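Local coordinates for protein ATP-dependent DNA helicase PIF1 (PDB 7OTJ) that couples ATP hydrolysis to 5'-3' unwinding of DNA and probably resolves G-quadruplexes to keep the nuclear and mitochondrial genomes stable, at residues A[395-400]-A[421-426]. Sequence-based numbering, arbitrary orientation.
Sequences MKDYKN and VEPEQW
D397 offers its backbone O to the ammonium of K399 in the same loop, NZ to O 2.9 Å, while its carboxylate reaches across to P423. The nitrogen approaches the oxygen at a C=O...N angle of 144°, tilted 21° from the carbonyl plane. K399 takes up a left-handed backbone conformation here, and its side chain, bent at two of its torsions, folds back along the loop to reach the carbonyl two residues earlier.

Between the two segments there is a fair distance to cover: the CA atoms of D397 and P423 are 8.1 Å apart, and only side chains meet. D397 sets its CG beside its own backbone N and anti to the carbonyl carbon (chi1 -70°), which sends the carboxylate out to the proline. There OD2 comes within 3.8 Å of P423 CG, the outer corner of the ring, in a van der Waals touch. The ring also packs on Y403 and F442, and a bound potassium ion lies about 4 Å from its side chain.

At the other touching pair, K396 meets Q425 at about a right angle. The lysine chain is kinked at its outer torsions, and its CE lies against the end of the nearly straight glutamine. K396 NZ has a weak hydrogen bond to S438 OG of the adjoining strand, and the side chain also touches I440.

Two light van der Waals touches at the surface thus lay the loop following helix 389-394 beside the start of strand 424-429, which pairs antiparallel with 435-446. That pairing is part of an antiparallel beta-sheet, consistent with the SH3-like 2B domain of Pif1 helicases, well away from the nucleotide site.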
ATOM      1  N   MET A 395     -19.996  25.204   2.359  1.00128.93           N
ATOM      2  CA  MET A 395     -19.849  26.538   1.786  1.00127.90           C
ATOM      3  C   MET A 395     -18.688  26.590   0.802  1.00124.98           C
ATOM      4  O   MET A 395     -18.795  27.200  -0.269  1.00126.45           O
ATOM      5  CB  MET A 395     -19.653  27.569   2.901  1.00125.05           C
ATOM      6  CG  MET A 395     -20.910  27.880   3.707  1.00135.34           C
ATOM      7  SD  MET A 395     -22.166  28.753   2.745  1.00156.83           S
ATOM      8  CE  MET A 395     -23.420  29.057   3.992  1.00118.00           C
ATOM      9  N   LYS A 396     -17.563  25.962   1.151  1.00119.61           N
ATOM     10  CA  LYS A 396     -16.407  25.940   0.263  1.00118.48           C
ATOM     11  C   LYS A 396     -16.671  25.183  -1.036  1.00121.90           C
ATOM     12  O   LYS A 396     -15.981  25.430  -2.032  1.00118.36           O
ATOM     13  CB  LYS A 396     -15.211  25.331   0.993  1.00108.75           C
ATOM     14  CG  LYS A 396     -14.777  26.123   2.214  1.00114.28           C
ATOM     15  CD  LYS A 396     -14.509  25.208   3.396  1.00104.89           C
ATOM     16  CE  LYS A 396     -13.483  24.142   3.047  1.00 91.76           C
ATOM     17  NZ  LYS A 396     -12.163  24.721   2.667  1.00 83.05           N
ATOM     18  N   ASP A 397     -17.644  24.271  -1.054  1.00118.53           N
ATOM     19  CA  ASP A 397     -17.978  23.513  -2.263  1.00116.17           C
ATOM     20  C   ASP A 397     -18.746  24.410  -3.232  1.00125.86           C
ATOM     21  O   ASP A 397     -19.966  24.559  -3.142  1.00124.11           O
ATOM     22  CB  ASP A 397     -18.791  22.268  -1.917  1.00112.62           C
ATOM     23  CG  ASP A 397     -17.969  21.208  -1.199  1.00113.89           C
ATOM     24  OD1 ASP A 397     -17.719  21.364   0.015  1.00118.27           O
ATOM     25  OD2 ASP A 397     -17.585  20.210  -1.845  1.00 98.30           O
ATOM     26  N   TYR A 398     -18.019  25.023  -4.172  1.00130.27           N
ATOM     27  CA  TYR A 398     -18.662  25.749  -5.264  1.00118.42           C
ATOM     28  C   TYR A 398     -19.333  24.817  -6.268  1.00128.81           C
ATOM     29  O   TYR A 398     -20.112  25.289  -7.102  1.00136.44           O
ATOM     30  CB  TYR A 398     -17.648  26.646  -5.978  1.00122.19           C
ATOM     31  CG  TYR A 398     -17.171  27.806  -5.130  1.00141.01           C
ATOM     32  CD1 TYR A 398     -17.903  28.987  -5.059  1.00140.96           C
ATOM     33  CD2 TYR A 398     -15.998  27.717  -4.391  1.00134.72           C
ATOM     34  CE1 TYR A 398     -17.475  30.050  -4.279  1.00139.72           C
ATOM     35  CE2 TYR A 398     -15.563  28.775  -3.608  1.00143.51           C
ATOM     36  CZ  TYR A 398     -16.306  29.938  -3.556  1.00152.94           C
ATOM     37  OH  TYR A 398     -15.879  30.992  -2.780  1.00157.17           O
ATOM     38  N   LYS A 399     -19.012  23.520  -6.227  1.00140.39           N
ATOM     39  CA  LYS A 399     -19.651  22.463  -7.011  1.00142.42           C
ATOM     40  C   LYS A 399     -19.317  22.532  -8.499  1.00144.41           C
ATOM     41  O   LYS A 399     -20.012  21.912  -9.315  1.00139.25           O
ATOM     42  CB  LYS A 399     -21.177  22.475  -6.827  1.00138.45           C
ATOM     43  CG  LYS A 399     -21.719  21.427  -5.864  1.00131.69           C
ATOM     44  CD  LYS A 399     -21.541  21.823  -4.410  1.00121.00           C
ATOM     45  CE  LYS A 399     -22.569  22.856  -3.993  1.00121.29           C
ATOM     46  NZ  LYS A 399     -22.466  23.174  -2.545  1.00119.17           N
ATOM     47  N   ASN A 400     -18.246  23.245  -8.849  1.00159.21           N
ATOM     48  CA  ASN A 400     -17.826  23.563 -10.217  1.00176.52           C
ATOM     49  C   ASN A 400     -19.017  23.690 -11.166  1.00176.99           C
ATOM     50  O   ASN A 400     -19.829  24.607 -11.004  1.00162.97           O
ATOM     51  CB  ASN A 400     -16.847  22.487 -10.702  1.00163.52           C
ATOM     52  CG  ASN A 400     -16.103  22.894 -11.959  1.00159.96           C
ATOM     53  OD1 ASN A 400     -16.543  22.607 -13.072  1.00149.61           O
ATOM     54  ND2 ASN A 400     -14.964  23.553 -11.787  1.00162.72           N
ATOM     55  N   VAL A 421     -19.211  10.455  -8.882  1.00 79.28           N
ATOM     56  CA  VAL A 421     -18.141  10.730  -7.927  1.00 78.14           C
ATOM     57  C   VAL A 421     -18.213  12.201  -7.528  1.00 76.04           C
ATOM     58  O   VAL A 421     -17.947  13.088  -8.343  1.00 78.26           O
ATOM     59  CB  VAL A 421     -16.767  10.387  -8.514  1.00 67.89           C
ATOM     60  CG1 VAL A 421     -15.672  10.687  -7.510  1.00 73.63           C
ATOM     61  CG2 VAL A 421     -16.716   8.934  -8.939  1.00 73.55           C
ATOM     62  N   GLU A 422     -18.554  12.460  -6.265  1.00 72.75           N
ATOM     63  CA  GLU A 422     -18.633  13.805  -5.713  1.00 79.24           C
ATOM     64  C   GLU A 422     -17.289  14.238  -5.138  1.00 72.70           C
ATOM     65  O   GLU A 422     -16.438  13.402  -4.824  1.00 72.16           O
ATOM     66  CB  GLU A 422     -19.716  13.861  -4.635  1.00 77.93           C
ATOM     67  CG  GLU A 422     -21.126  13.657  -5.164  1.00 77.22           C
ATOM     68  CD  GLU A 422     -22.184  13.873  -4.102  1.00 85.84           C
ATOM     69  OE1 GLU A 422     -22.121  13.198  -3.054  1.00 90.08           O
ATOM     70  OE2 GLU A 422     -23.072  14.726  -4.309  1.00 97.70           O
ATOM     71  N   PRO A 423     -17.055  15.543  -4.990  1.00 72.46           N
ATOM     72  CA  PRO A 423     -15.805  15.991  -4.370  1.00 64.61           C
ATOM     73  C   PRO A 423     -15.774  15.691  -2.878  1.00 71.28           C
ATOM     74  O   PRO A 423     -16.808  15.646  -2.206  1.00 68.91           O
ATOM     75  CB  PRO A 423     -15.795  17.501  -4.637  1.00 64.35           C
ATOM     76  CG  PRO A 423     -17.225  17.863  -4.794  1.00 75.06           C
ATOM     77  CD  PRO A 423     -17.869  16.678  -5.460  1.00 81.84           C
ATOM     78  N   GLU A 424     -14.558  15.492  -2.367  1.00 66.94           N
ATOM     79  CA  GLU A 424     -14.319  15.169  -0.969  1.00 60.03           C
ATOM     80  C   GLU A 424     -13.310  16.150  -0.392  1.00 62.04           C
ATOM     81  O   GLU A 424     -12.625  16.866  -1.125  1.00 68.55           O
ATOM     82  CB  GLU A 424     -13.796  13.740  -0.806  1.00 64.07           C
ATOM     83  CG  GLU A 424     -14.815  12.674  -1.122  1.00 67.25           C
ATOM     84  CD  GLU A 424     -16.021  12.756  -0.216  1.00 76.40           C
ATOM     85  OE1 GLU A 424     -17.153  12.812  -0.736  1.00 86.14           O
ATOM     86  OE2 GLU A 424     -15.832  12.783   1.019  1.00 80.85           O
ATOM     87  N   GLN A 425     -13.225  16.183   0.936  1.00 65.78           N
ATOM     88  CA  GLN A 425     -12.313  17.078   1.635  1.00 55.18           C
ATOM     89  C   GLN A 425     -11.258  16.279   2.390  1.00 60.83           C
ATOM     90  O   GLN A 425     -11.587  15.338   3.120  1.00 62.02           O
ATOM     91  CB  GLN A 425     -13.066  17.996   2.600  1.00 54.72           C
ATOM     92  CG  GLN A 425     -12.158  18.995   3.312  1.00 61.54           C
ATOM     93  CD  GLN A 425     -12.848  19.737   4.441  1.00 64.20           C
ATOM     94  OE1 GLN A 425     -13.827  19.259   5.014  1.00 73.49           O
ATOM     95  NE2 GLN A 425     -12.331  20.912   4.773  1.00 64.96           N
ATOM     96  N   TRP A 426      -9.996  16.658   2.206  1.00 63.47           N
ATOM     97  CA  TRP A 426      -8.879  16.161   2.997  1.00 56.63           C
ATOM     98  C   TRP A 426      -8.362  17.301   3.861  1.00 53.27           C
ATOM     99  O   TRP A 426      -8.169  18.418   3.370  1.00 61.10           O
ATOM    100  CB  TRP A 426      -7.757  15.616   2.106  1.00 60.54           C
ATOM    101  CG  TRP A 426      -8.113  14.361   1.350  1.00 62.57           C
ATOM    102  CD1 TRP A 426      -7.782  13.080   1.683  1.00 59.46           C
ATOM    103  CD2 TRP A 426      -8.860  14.275   0.130  1.00 66.25           C
ATOM    104  NE1 TRP A 426      -8.277  12.201   0.750  1.00 61.93           N
ATOM    105  CE2 TRP A 426      -8.944  12.910  -0.214  1.00 65.26           C
ATOM    106  CE3 TRP A 426      -9.468  15.221  -0.702  1.00 59.20           C
ATOM    107  CZ2 TRP A 426      -9.610  12.465  -1.356  1.00 60.18           C
ATOM    108  CZ3 TRP A 426     -10.132  14.777  -1.836  1.00 64.18           C
ATOM    109  CH2 TRP A 426     -10.196  13.412  -2.151  1.00 59.36           C
TER